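Local atomic coordinates of phenylacetaldehyde dehydrogenase (Burkholderia cenocepacia, PDB entry 4O5H), a protein that probably oxidises phenylacetaldehyde to phenylacetate with NAD+ as the electron acceptor, as a member of the aldehyde dehydrogenase family. Residues V290-D295 against Q303-A308; G332-V337 against V400-T405; R367-I372 against G386-G391; R409-E414 against V421-D426; D426-A431 against V458-A463. All coordinates share one frame; numbering follows the deposited sequence. Where two conformers were deposited one is given.

Interaction 1 of 5, residues V290-D295 against Q303-A308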
# COMPACT_ATOMS: atom_id res chain seq x y z
N VAL A 290 -24.77 -11.13 0.98
CA VAL A 290 -25.05 -12.25 1.83
C VAL A 290 -25.72 -13.29 0.93
O VAL A 290 -26.82 -13.04 0.40
CB VAL A 290 -26.03 -11.82 2.92
CG1 VAL A 290 -26.49 -13.01 3.75
CG2 VAL A 290 -25.40 -10.75 3.80
N ILE A 291 -25.08 -14.42 0.75
CA ILE A 291 -25.59 -15.45 -0.17
C ILE A 291 -26.12 -16.63 0.62
O ILE A 291 -25.39 -17.27 1.34
CB ILE A 291 -24.46 -15.94 -1.08
CG1 ILE A 291 -23.91 -14.78 -1.89
CG2 ILE A 291 -24.94 -17.06 -2.00
CD1 ILE A 291 -22.65 -15.16 -2.65
N VAL A 292 -27.40 -16.90 0.47
CA VAL A 292 -28.04 -18.00 1.18
C VAL A 292 -28.36 -19.15 0.25
O VAL A 292 -29.17 -19.04 -0.68
CB VAL A 292 -29.33 -17.50 1.86
CG1 VAL A 292 -29.99 -18.63 2.67
CG2 VAL A 292 -29.00 -16.29 2.76
N LEU A 293 -27.72 -20.29 0.52
CA LEU A 293 -27.92 -21.50 -0.30
C LEU A 293 -29.15 -22.28 0.17
O LEU A 293 -29.61 -22.09 1.29
CB LEU A 293 -26.65 -22.36 -0.30
CG LEU A 293 -25.39 -21.67 -0.81
CD1 LEU A 293 -24.23 -22.65 -0.96
CD2 LEU A 293 -25.64 -20.93 -2.13
N PRO A 294 -29.71 -23.15 -0.71
CA PRO A 294 -31.02 -23.72 -0.41
C PRO A 294 -31.01 -24.80 0.65
O PRO A 294 -32.06 -25.23 1.05
CB PRO A 294 -31.47 -24.30 -1.76
CG PRO A 294 -30.23 -24.51 -2.53
CD PRO A 294 -29.27 -23.45 -2.08
N ASP A 295 -29.84 -25.23 1.11
CA ASP A 295 -29.78 -26.27 2.14
C ASP A 295 -29.92 -25.75 3.58
O ASP A 295 -29.86 -26.56 4.50
CB ASP A 295 -28.50 -27.09 2.02
CG ASP A 295 -27.20 -26.26 2.33
OD1 ASP A 295 -26.88 -25.34 1.56
OD2 ASP A 295 -26.52 -26.60 3.32
N GLN A 303 -32.28 -15.29 10.76
CA GLN A 303 -31.67 -14.58 11.87
C GLN A 303 -30.30 -14.05 11.43
O GLN A 303 -29.93 -12.95 11.78
CB GLN A 303 -31.56 -15.50 13.09
CG GLN A 303 -31.18 -14.79 14.36
CD GLN A 303 -32.27 -13.84 14.83
OE1 GLN A 303 -33.41 -14.26 15.03
NE2 GLN A 303 -31.96 -12.57 14.93
N GLY A 304 -29.58 -14.84 10.64
CA GLY A 304 -28.29 -14.45 10.10
C GLY A 304 -28.34 -13.28 9.15
O GLY A 304 -27.54 -12.35 9.28
N VAL A 305 -29.30 -13.27 8.26
CA VAL A 305 -29.53 -12.17 7.33
C VAL A 305 -29.92 -10.91 8.08
O VAL A 305 -29.36 -9.84 7.84
CB VAL A 305 -30.64 -12.54 6.31
CG1 VAL A 305 -31.12 -11.32 5.52
CG2 VAL A 305 -30.16 -13.62 5.35
N ALA A 306 -30.87 -11.02 9.03
CA ALA A 306 -31.27 -9.86 9.83
C ALA A 306 -30.09 -9.26 10.62
O ALA A 306 -29.87 -8.04 10.62
CB ALA A 306 -32.42 -10.24 10.76
N ASN A 307 -29.33 -10.11 11.30
CA ASN A 307 -28.18 -9.64 12.05
C ASN A 307 -27.11 -8.99 11.17
O ASN A 307 -26.51 -7.96 11.57
CB ASN A 307 -27.56 -10.78 12.87
CG ASN A 307 -28.49 -11.28 13.98
OD1 ASN A 307 -29.56 -10.69 14.27
ND2 ASN A 307 -28.08 -12.39 14.64
N ALA A 308 -26.88 -9.57 10.01
CA ALA A 308 -25.87 -9.08 9.10
C ALA A 308 -26.11 -7.63 8.66
O ALA A 308 -25.14 -6.87 8.45
CB ALA A 308 -25.78 -9.97 7.88
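Val290 and Val305 both carry CG1 anti to the backbone N (chi1 174° and 167°), a setting that leaves each CG2 anti to the carbonyl carbon and brings Val305 CG2 up against the strand. The contact lies inside a beta-alpha-beta unit: strand 288-292 is followed by helix 298-310, which runs back almost antiparallel (174°) over the sheet before strand 320-326 begins. The axes of 290-292 and 303-308 come within 10.0 Å, a spacing filled by three valines and an alanine. Val290 spreads its two methyls over two successive turns of the helix, CG1 to Val305 and CG2 toward the methyl of Ala308, with Val290 CG2 to Ala308 CB at 4.2 Å. Two residues farther along the strand, on the same face, Val292 meets Val305 again, the two side chains crossing at about a right angle. All four residues are buried, and the contact is purely apolar. Ile291 points to the other side of the sheet, where it touches Phe425; Val305 also leans on Val337 of helix 330-343. Val305 CG2 is the methyl both strand valines share, 4.0 Å from Val290 CG1 and 3.9 Å from Val292 CG2.

Interaction 2 of 5, residues G332-V337 against V400-T405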
# COMPACT_ATOMS: atom_id res chain seq x y z
N GLY A 332 -39.72 -17.91 2.28
CA GLY A 332 -39.65 -18.26 3.69
C GLY A 332 -38.59 -17.47 4.46
O GLY A 332 -38.83 -17.03 5.59
N VAL A 333 -37.43 -17.29 3.87
CA VAL A 333 -36.39 -16.52 4.55
C VAL A 333 -36.81 -15.04 4.72
O VAL A 333 -36.77 -14.49 5.81
CB VAL A 333 -35.05 -16.64 3.85
CG1 VAL A 333 -34.02 -15.72 4.48
CG2 VAL A 333 -34.54 -18.07 3.93
N ILE A 334 -37.27 -14.41 3.65
CA ILE A 334 -37.62 -13.02 3.69
C ILE A 334 -38.83 -12.74 4.60
O ILE A 334 -38.86 -11.73 5.34
CB ILE A 334 -37.81 -12.46 2.25
CG1 ILE A 334 -37.31 -11.05 2.16
CG2 ILE A 334 -39.27 -12.46 1.84
CD1 ILE A 334 -35.80 -10.96 2.35
N GLU A 335 -39.81 -13.62 4.59
CA GLU A 335 -40.94 -13.49 5.49
C GLU A 335 -40.42 -13.44 6.92
O GLU A 335 -40.78 -12.55 7.68
CB GLU A 335 -41.88 -14.63 5.25
CG GLU A 335 -43.07 -14.76 6.19
CD GLU A 335 -43.56 -16.21 6.32
OE1 GLU A 335 -42.96 -17.06 7.04
OE2 GLU A 335 -44.56 -16.51 5.67
N ARG A 336 -39.52 -14.35 7.25
CA ARG A 336 -38.94 -14.39 8.58
C ARG A 336 -38.10 -13.15 8.90
O ARG A 336 -38.16 -12.64 10.02
CB ARG A 336 -38.11 -15.65 8.78
CG ARG A 336 -38.92 -16.93 8.88
CD ARG A 336 -38.00 -18.12 8.70
NE ARG A 336 -38.66 -19.38 9.00
CZ ARG A 336 -39.50 -20.00 8.18
NH1 ARG A 336 -39.81 -19.49 6.99
NH2 ARG A 336 -40.04 -21.15 8.56
N VAL A 337 -37.30 -12.70 7.94
CA VAL A 337 -36.45 -11.48 8.15
C VAL A 337 -37.30 -10.23 8.41
O VAL A 337 -37.01 -9.45 9.29
CB VAL A 337 -35.53 -11.26 6.93
CG1 VAL A 337 -34.89 -9.90 6.99
CG2 VAL A 337 -34.49 -12.37 6.82
N VAL A 400 -36.59 -3.37 5.16
CA VAL A 400 -36.28 -4.43 4.20
C VAL A 400 -37.01 -4.14 2.90
O VAL A 400 -38.24 -4.02 2.89
CB VAL A 400 -36.74 -5.80 4.72
CG1 VAL A 400 -36.45 -6.90 3.69
CG2 VAL A 400 -36.03 -6.11 6.03
N LEU A 401 -36.24 -3.99 1.83
CA LEU A 401 -36.76 -3.70 0.52
C LEU A 401 -36.67 -4.91 -0.38
O LEU A 401 -35.62 -5.57 -0.45
CB LEU A 401 -36.00 -2.54 -0.12
CG LEU A 401 -36.01 -1.20 0.64
CD1 LEU A 401 -35.17 -0.16 -0.07
CD2 LEU A 401 -37.44 -0.72 0.77
N VAL A 402 -37.78 -5.20 -1.06
CA VAL A 402 -37.86 -6.26 -2.06
C VAL A 402 -38.34 -5.69 -3.40
O VAL A 402 -38.67 -4.52 -3.50
CB VAL A 402 -38.78 -7.41 -1.62
CG1 VAL A 402 -38.25 -8.02 -0.34
CG2 VAL A 402 -40.22 -6.95 -1.45
N ASP A 403 -38.34 -6.53 -4.42
CA ASP A 403 -38.66 -6.13 -5.79
C ASP A 403 -37.63 -5.15 -6.28
O ASP A 403 -37.91 -4.26 -7.08
CB ASP A 403 -40.06 -5.51 -5.93
CG ASP A 403 -41.19 -6.47 -5.55
OD1 ASP A 403 -40.99 -7.69 -5.59
OD2 ASP A 403 -42.27 -5.96 -5.22
N THR A 404 -36.41 -5.31 -5.79
CA THR A 404 -35.31 -4.46 -6.23
C THR A 404 -34.60 -5.09 -7.41
O THR A 404 -34.74 -6.27 -7.66
CB THR A 404 -34.28 -4.26 -5.12
OG1 THR A 404 -33.89 -5.55 -4.61
CG2 THR A 404 -34.86 -3.43 -3.99
N THR A 405 -33.85 -4.29 -8.15
CA THR A 405 -33.01 -4.79 -9.26
C THR A 405 -31.60 -4.21 -9.13
O THR A 405 -31.39 -3.19 -8.45
CB THR A 405 -33.55 -4.33 -10.62
OG1 THR A 405 -33.45 -2.91 -10.69
CG2 THR A 405 -35.00 -4.75 -10.83
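This is an apolar helix-on-sheet contact: Ile334 and Val337 of helix 330-343 rest on Val400 and Val402 of strand 399-402, near one margin of the seven-stranded mixed sheet. The helix segment and strand 400-402 run at 148° to one another, their axes 10.3 Å apart at closest approach. Val400 and Val402, two residues apart on the strand, present the same face to the helix, while Ile334 and Val337 lie about one turn apart. Two pairs therefore form side by side. In the first, Val337 CG1 meets Val400 CG2 at 4.1 Å, the side chains crossing at about a right angle. In the second, Ile334 CG1 reaches Val402 CG1 at 4.0 Å. Ile334 has an unusual chi1 of -143°, away from a staggered setting, and with chi2 at 67° its CD1 swings toward Val400, where Ile334 CD1 and Val400 CG1 are 4.3 Å apart. Ile334 thus spans both valines and also touches Ala422 on the next strand.

Arg336 leaves the helix away from the strand, toward helix 298-310, where its NE pairs with Asp299. Arg336 NH1 donates to Gly332 O at 3.0 Å, the oxygen lying in the guanidinium plane; the backbone N of the same arginine, one turn after Gly332, reaches this oxygen from the opposite face of its carbonyl plane. Arg336 takes no part in the contact with the strand. What joins the segments is apolar packing, with the three valines buried and Ile334 partly exposed, which implies a contact resting on the fit of side chains.

Interaction 3 of 5, residues R367-I372 against G386-G391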
# COMPACT_ATOMS: atom_id res chain seq x y z
N ARG A 367 -29.62 11.31 4.78
CA ARG A 367 -29.06 10.43 3.75
C ARG A 367 -29.77 9.08 3.64
O ARG A 367 -30.13 8.64 2.54
CB ARG A 367 -27.59 10.15 4.02
CG ARG A 367 -26.68 11.31 3.67
CD ARG A 367 -25.23 10.98 3.96
NE ARG A 367 -24.80 9.83 3.17
CZ ARG A 367 -24.44 9.89 1.90
NH1 ARG A 367 -24.48 11.04 1.23
NH2 ARG A 367 -24.06 8.79 1.27
N VAL A 368 -29.96 8.43 4.77
CA VAL A 368 -30.55 7.12 4.77
C VAL A 368 -31.99 7.16 4.28
O VAL A 368 -32.38 6.34 3.45
CB VAL A 368 -30.43 6.46 6.17
CG1 VAL A 368 -31.24 5.19 6.25
CG2 VAL A 368 -28.98 6.17 6.49
N CYS A 369 -32.79 8.10 4.79
CA CYS A 369 -34.18 8.23 4.33
C CYS A 369 -34.24 8.62 2.86
O CYS A 369 -35.13 8.18 2.16
CB CYS A 369 -34.94 9.24 5.18
SG CYS A 369 -35.18 8.58 6.85
N GLY A 370 -33.28 9.40 2.39
CA GLY A 370 -33.18 9.78 0.98
C GLY A 370 -32.95 8.55 0.09
O GLY A 370 -33.54 8.43 -0.98
N TYR A 371 -32.12 7.62 0.57
CA TYR A 371 -31.93 6.37 -0.15
C TYR A 371 -33.20 5.51 -0.17
O TYR A 371 -33.58 4.99 -1.21
CB TYR A 371 -30.78 5.56 0.44
CG TYR A 371 -29.47 5.91 -0.16
CD1 TYR A 371 -29.22 5.66 -1.50
CD2 TYR A 371 -28.47 6.50 0.60
CE1 TYR A 371 -28.02 5.99 -2.05
CE2 TYR A 371 -27.26 6.85 0.06
CZ TYR A 371 -27.04 6.59 -1.27
OH TYR A 371 -25.85 6.92 -1.83
N ILE A 372 -33.86 5.38 0.96
CA ILE A 372 -35.11 4.62 1.02
C ILE A 372 -36.16 5.20 0.06
O ILE A 372 -36.78 4.47 -0.72
CB ILE A 372 -35.70 4.59 2.44
CG1 ILE A 372 -34.78 3.80 3.38
CG2 ILE A 372 -37.11 3.96 2.41
CD1 ILE A 372 -35.12 3.95 4.85
N GLY A 386 -39.41 1.41 6.52
CA GLY A 386 -39.56 2.46 5.52
C GLY A 386 -39.57 3.95 5.95
O GLY A 386 -39.22 4.87 5.15
N ARG A 387 -39.93 4.27 7.19
CA ARG A 387 -39.73 5.68 7.58
C ARG A 387 -38.77 6.10 8.71
O ARG A 387 -38.15 5.30 9.49
CB ARG A 387 -41.08 6.32 7.88
CG ARG A 387 -41.89 5.50 8.83
CD ARG A 387 -43.02 4.85 8.04
NE ARG A 387 -43.09 3.43 8.31
CZ ARG A 387 -44.18 2.69 8.17
NH1 ARG A 387 -44.12 1.39 8.44
NH2 ARG A 387 -45.34 3.23 7.77
N ALA A 388 -38.62 7.43 8.69
CA ALA A 388 -38.27 8.21 9.86
C ALA A 388 -39.43 8.12 10.90
O ALA A 388 -40.61 8.04 10.59
CB ALA A 388 -38.02 9.69 9.46
N ILE A 389 -39.02 8.21 12.14
CA ILE A 389 -39.84 8.17 13.33
C ILE A 389 -39.78 9.58 13.88
O ILE A 389 -38.71 10.17 13.94
CB ILE A 389 -39.05 7.16 14.17
CG1 ILE A 389 -39.29 5.72 13.65
CG2 ILE A 389 -39.40 7.26 15.61
CD1 ILE A 389 -38.29 4.73 14.20
N ASP A 390 -40.91 10.11 14.32
CA ASP A 390 -40.96 11.43 14.96
C ASP A 390 -40.17 11.52 16.26
O ASP A 390 -39.88 10.51 16.90
CB ASP A 390 -42.41 11.85 15.23
CG ASP A 390 -43.19 12.12 13.96
OD1 ASP A 390 -42.58 12.10 12.88
OD2 ASP A 390 -44.40 12.33 14.04
N GLY A 391 -39.80 12.73 16.60
CA GLY A 391 -39.12 13.04 17.85
C GLY A 391 -37.75 13.60 17.55
O GLY A 391 -37.36 13.68 16.37
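Cys369 and Ile372 of helix 362-378 face the loop 386-391, while the flat ring of Tyr371, on another side of the helix, has Arg367 NH2 at its edge and in its plane. The Tyr371 hydroxyl hydrogen-bonds to Glu413, just past helix 409-412. No flat side chain enters the contact itself, which joins the helix to the irregular segment between strands 381-384 and 399-402, at the margin of the seven-stranded sheet.

Two touches make it. The sulfur of Cys369 sits beside its own backbone N (chi1 -69°), and from there Cys369 SG lies 4.0 Å from Ala388 CB, with Ala388 N at 4.1 Å from the same sulfur. One turn on, the branch methyl of Ile372, anti to the backbone N, meets the loop's main chain: Ile372 CG2 is 3.6 Å from Gly386 O. The closest alpha carbons follow the same order, Cys369 with Ala388 and Ile372 with Gly386, so helix and loop run past each other in opposite senses. Gly386 has phi 115°, a backbone setting suited to glycine, and its N bonds to Thr399 OG1. Arg387 points away from the helix and forms a salt bridge with Glu397, holding the loop to the chain that follows it.

Sulfur to methyl and methyl to carbonyl oxygen are nonpolar or weakly polar meetings. Helix and loop therefore meet by van der Waals contact alone, while the polar bonds of the loop include those of Gly386 N to Thr399 and Arg387 to Glu397.

Interaction 4 of 5, residues R409-E414 against V421-D426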
# COMPACT_ATOMS: atom_id res chain seq x y z
N ARG A 409 -30.48 2.54 -7.34
CA ARG A 409 -29.49 3.22 -6.44
C ARG A 409 -29.32 2.52 -5.10
O ARG A 409 -28.20 2.36 -4.64
CB ARG A 409 -29.88 4.65 -6.18
CG ARG A 409 -29.95 5.49 -7.43
CD ARG A 409 -30.10 6.96 -7.09
NE ARG A 409 -28.97 7.37 -6.27
CZ ARG A 409 -28.97 8.41 -5.45
NH1 ARG A 409 -30.03 9.19 -5.37
NH2 ARG A 409 -27.89 8.68 -4.73
N VAL A 410 -30.43 2.06 -4.51
CA VAL A 410 -30.36 1.33 -3.23
C VAL A 410 -29.57 0.04 -3.29
O VAL A 410 -29.04 -0.40 -2.29
CB VAL A 410 -31.74 1.00 -2.61
CG1 VAL A 410 -32.37 2.25 -2.04
CG2 VAL A 410 -32.66 0.30 -3.60
N VAL A 411 -29.51 -0.58 -4.47
CA VAL A 411 -28.68 -1.76 -4.63
C VAL A 411 -27.23 -1.40 -4.94
O VAL A 411 -26.32 -2.12 -4.48
CB VAL A 411 -29.25 -2.72 -5.70
CG1 VAL A 411 -28.41 -3.97 -5.85
CG2 VAL A 411 -30.70 -3.12 -5.37
N ARG A 412 -27.00 -0.36 -5.73
CA ARG A 412 -25.65 -0.03 -6.18
C ARG A 412 -24.83 0.73 -5.16
O ARG A 412 -23.62 0.54 -5.05
CB ARG A 412 -25.71 0.78 -7.45
CG ARG A 412 -26.38 -0.09 -8.49
CD ARG A 412 -25.71 -0.09 -9.86
NE ARG A 412 -24.33 -0.56 -9.76
CZ ARG A 412 -23.92 -1.80 -10.05
NH1 ARG A 412 -24.76 -2.73 -10.49
NH2 ARG A 412 -22.63 -2.10 -9.92
N GLU A 413 -25.48 1.60 -4.39
CA GLU A 413 -24.78 2.54 -3.53
C GLU A 413 -24.85 2.16 -2.04
O GLU A 413 -25.86 1.64 -1.57
CB GLU A 413 -25.38 3.93 -3.72
CG GLU A 413 -25.17 4.47 -5.13
CD GLU A 413 -25.80 5.83 -5.35
OE1 GLU A 413 -25.87 6.67 -4.42
OE2 GLU A 413 -26.23 6.06 -6.47
N GLU A 414 -23.78 2.46 -1.32
CA GLU A 414 -23.71 2.26 0.13
C GLU A 414 -24.64 3.24 0.84
O GLU A 414 -24.52 4.45 0.68
CB GLU A 414 -22.27 2.46 0.66
CG GLU A 414 -22.13 2.25 2.19
CD GLU A 414 -20.68 2.04 2.69
OE1 GLU A 414 -19.81 2.64 2.10
OE2 GLU A 414 -20.42 1.22 3.63
N VAL A 421 -31.58 -4.76 0.95
CA VAL A 421 -32.23 -5.10 -0.31
C VAL A 421 -32.10 -6.61 -0.46
O VAL A 421 -31.04 -7.16 -0.16
CB VAL A 421 -31.67 -4.33 -1.52
CG1 VAL A 421 -31.87 -2.84 -1.33
CG2 VAL A 421 -30.18 -4.64 -1.76
N ALA A 422 -33.18 -7.28 -0.87
CA ALA A 422 -33.15 -8.73 -0.94
C ALA A 422 -33.76 -9.24 -2.25
O ALA A 422 -34.89 -8.85 -2.60
CB ALA A 422 -33.92 -9.31 0.23
N MET A 423 -33.04 -10.14 -2.90
CA MET A 423 -33.42 -10.69 -4.22
C MET A 423 -33.14 -12.18 -4.32
O MET A 423 -32.24 -12.68 -3.67
CB MET A 423 -32.62 -9.96 -5.31
CG MET A 423 -33.03 -8.50 -5.52
SD MET A 423 -31.66 -7.44 -6.10
CE MET A 423 -30.78 -7.21 -4.57
N PRO A 424 -33.89 -12.89 -5.19
CA PRO A 424 -33.70 -14.30 -5.41
C PRO A 424 -32.64 -14.61 -6.46
O PRO A 424 -32.28 -13.76 -7.24
CB PRO A 424 -35.08 -14.74 -5.91
CG PRO A 424 -35.59 -13.55 -6.68
CD PRO A 424 -35.08 -12.36 -5.90
N PHE A 425 -32.14 -15.84 -6.44
CA PHE A 425 -31.34 -16.37 -7.53
C PHE A 425 -31.65 -17.83 -7.70
O PHE A 425 -32.03 -18.51 -6.75
CB PHE A 425 -29.84 -16.19 -7.29
CG PHE A 425 -29.29 -17.06 -6.19
CD1 PHE A 425 -28.78 -18.32 -6.47
CD2 PHE A 425 -29.18 -16.57 -4.88
CE1 PHE A 425 -28.27 -19.11 -5.46
CE2 PHE A 425 -28.63 -17.35 -3.86
CZ PHE A 425 -28.20 -18.63 -4.16
N ASP A 426 -31.46 -18.32 -8.93
CA ASP A 426 -31.77 -19.73 -9.27
C ASP A 426 -30.58 -20.63 -9.27
O ASP A 426 -30.74 -21.80 -9.08
CB ASP A 426 -32.44 -19.82 -10.64
CG ASP A 426 -33.82 -19.22 -10.63
OD1 ASP A 426 -34.47 -19.22 -9.55
OD2 ASP A 426 -34.23 -18.70 -11.68
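Val421 on strand 419-425 carries the apolar contact, reaching Val410 with one methyl and Val411 with the other. Val421 CG1 is 4.0 Å from Val410 CG2 and 3.9 Å from Val410 O. With CG1 anti to the carbonyl carbon (chi1 -61°), Val421 CG2 falls between the backbone N and the carbonyl carbon and comes to 4.0 Å from Val411 CG2. Met423, bent at chi3, curls its terminal methyl back to the same valine, with Met423 CE 4.2 Å from Val411 CG2. One methyl of Val411 is thus touched by two strand residues, and all four side chains are buried.

The polar bonds stay within 409-414. Arg409 grips Glu413 side-on, both oxygens near the guanidinium plane: Arg409 NE meets Glu413 OE2 at 3.0 Å, nearly straight (169°) but from above the carboxylate plane, and Arg409 NH2 meets Glu413 OE1 at 2.9 Å on the syn side. Glu413 is the first residue to leave helical geometry.

Helix 409-412 is the crossover of the beta-alpha-beta unit 399-402, 409-412, 419-425. Strand 320-326 contributes Arg322 beside Val411 and Val421, and on the sheet's other face Ala422 meets Ile334 of helix 330-343.

Interaction 5 of 5, residues D426-A431 against V458-A463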
# COMPACT_ATOMS: atom_id res chain seq x y z
N ASP A 426 -31.46 -18.32 -8.93
CA ASP A 426 -31.77 -19.73 -9.27
C ASP A 426 -30.58 -20.63 -9.27
O ASP A 426 -30.74 -21.80 -9.08
CB ASP A 426 -32.44 -19.82 -10.64
CG ASP A 426 -33.82 -19.22 -10.63
OD1 ASP A 426 -34.47 -19.22 -9.55
OD2 ASP A 426 -34.23 -18.70 -11.68
N ASP A 427 -29.38 -20.10 -9.46
CA ASP A 427 -28.20 -20.96 -9.38
C ASP A 427 -26.96 -20.20 -8.91
O ASP A 427 -26.90 -18.98 -9.03
CB ASP A 427 -27.95 -21.63 -10.73
CG ASP A 427 -27.85 -20.63 -11.84
OD1 ASP A 427 -26.91 -19.83 -11.87
OD2 ASP A 427 -28.75 -20.67 -12.71
N VAL A 428 -25.97 -20.96 -8.49
CA VAL A 428 -24.81 -20.38 -7.88
C VAL A 428 -24.00 -19.49 -8.83
O VAL A 428 -23.46 -18.48 -8.39
CB VAL A 428 -23.90 -21.44 -7.25
CG1 VAL A 428 -22.70 -20.77 -6.58
CG2 VAL A 428 -24.69 -22.22 -6.21
N ASP A 429 -23.91 -19.85 -10.11
CA ASP A 429 -23.20 -18.96 -11.03
C ASP A 429 -23.83 -17.56 -11.02
O ASP A 429 -23.13 -16.55 -11.07
CB ASP A 429 -23.17 -19.50 -12.44
CG ASP A 429 -22.23 -20.66 -12.59
OD1 ASP A 429 -21.28 -20.81 -11.82
OD2 ASP A 429 -22.44 -21.46 -13.49
N THR A 430 -25.15 -17.51 -11.00
CA THR A 430 -25.85 -16.24 -10.98
C THR A 430 -25.62 -15.50 -9.68
O THR A 430 -25.45 -14.30 -9.69
CB THR A 430 -27.34 -16.45 -11.22
OG1 THR A 430 -27.50 -17.02 -12.51
CG2 THR A 430 -28.09 -15.13 -11.22
N ALA A 431 -25.60 -16.23 -8.56
CA ALA A 431 -25.36 -15.63 -7.26
C ALA A 431 -23.97 -14.98 -7.25
O ALA A 431 -23.82 -13.87 -6.74
CB ALA A 431 -25.44 -16.67 -6.15
N VAL A 458 -16.17 -19.80 -2.15
CA VAL A 458 -15.28 -18.90 -1.45
C VAL A 458 -14.26 -18.25 -2.41
O VAL A 458 -14.08 -17.05 -2.37
CB VAL A 458 -14.57 -19.58 -0.26
CG1 VAL A 458 -13.39 -18.75 0.22
CG2 VAL A 458 -15.56 -19.76 0.88
N PRO A 459 -13.63 -19.03 -3.29
CA PRO A 459 -12.63 -18.41 -4.19
C PRO A 459 -13.21 -17.46 -5.22
O PRO A 459 -12.48 -16.63 -5.72
CB PRO A 459 -12.03 -19.60 -4.95
CG PRO A 459 -12.24 -20.74 -4.04
CD PRO A 459 -13.59 -20.49 -3.39
N ARG A 460 -14.49 -17.57 -5.50
CA ARG A 460 -15.13 -16.80 -6.58
C ARG A 460 -15.66 -15.44 -6.16
O ARG A 460 -15.98 -14.60 -7.02
CB ARG A 460 -16.28 -17.61 -7.15
CG ARG A 460 -15.87 -18.94 -7.71
CD ARG A 460 -17.08 -19.75 -8.24
NE ARG A 460 -17.58 -19.19 -9.49
CZ ARG A 460 -18.72 -19.50 -10.08
NH1 ARG A 460 -19.56 -20.38 -9.55
NH2 ARG A 460 -19.02 -18.91 -11.22
N ILE A 461 -15.80 -15.21 -4.85
CA ILE A 461 -16.34 -13.96 -4.36
C ILE A 461 -15.18 -12.99 -4.13
O ILE A 461 -14.27 -13.29 -3.34
CB ILE A 461 -17.11 -14.17 -3.05
CG1 ILE A 461 -18.28 -15.12 -3.28
CG2 ILE A 461 -17.62 -12.84 -2.52
CD1 ILE A 461 -19.16 -14.69 -4.43
N ALA A 462 -15.22 -11.83 -4.79
CA ALA A 462 -14.10 -10.84 -4.66
C ALA A 462 -14.34 -9.94 -3.50
O ALA A 462 -14.80 -8.81 -3.66
CB ALA A 462 -13.94 -10.04 -5.94
N ALA A 463 -14.03 -10.44 -2.30
CA ALA A 463 -14.13 -9.66 -1.09
C ALA A 463 -12.94 -9.94 -0.17
O ALA A 463 -12.40 -11.06 -0.15
CB ALA A 463 -15.40 -9.95 -0.36
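Arg460 grips Asp429 end-on, both terminal nitrogens on a single oxygen, in a salt bridge that ties the N-capped first turn of helix 428-436 to the loop between helix 451-457 and strand 465-468. Arg460 NH1 meets Asp429 OD1 at 2.9 Å, nearly along the C-O axis, whereas NH2 comes from above the carboxylate plane. Both bonds are bent, at 144° and 138°, as expected where two donors fork to one acceptor. Carboxylate and guanidinium planes stand 80° apart. Arg460 reaches across through a chain extended at chi2 and bent at chi3. Asp429 starts from a bond directed away from the loop, and its carboxylate then turns back to the arginine.

Helix and loop are also joined through Asn436, which bonds to Arg460 O and Ala462 N, while Lys504 of the second subunit bonds to the carbonyl oxygens of Val458 and Ile461, placing the loop at the dimer contact. Packing across the contact is thin, though Arg460 also lies on Val432, farther along the same helix. The N-cap is Asp427, whose OD1 is met from one face of its carboxylate plane by Thr430 N at 3.0 Å and Thr430 OG1 at 2.9 Å.

In the fold
Interactions 1, 2 and 4 reach the seven-stranded sheet, while 3 and 5 lie in its connecting helices and loops. Centres of 1 and 2 are 11 Å apart and those of 2 and 4 about 10 Å, with strands 399-402 and 419-425 adjacent. Interaction 3 falls, in sequence, between the two segments of interaction 2 and touches interaction 4 through Tyr371 and Glu413. Interaction 5 follows interaction 4, sharing Asp426, and touches interaction 1 through Ile291 and Ala431. Interactions 3 and 5 are farthest apart, with centres 32 Å apart. Helices thus cover both faces of one sheet, consistent with the catalytic domain of the aldehyde dehydrogenase fold, and in interaction 5 the loop 458-463 also touches the second subunit.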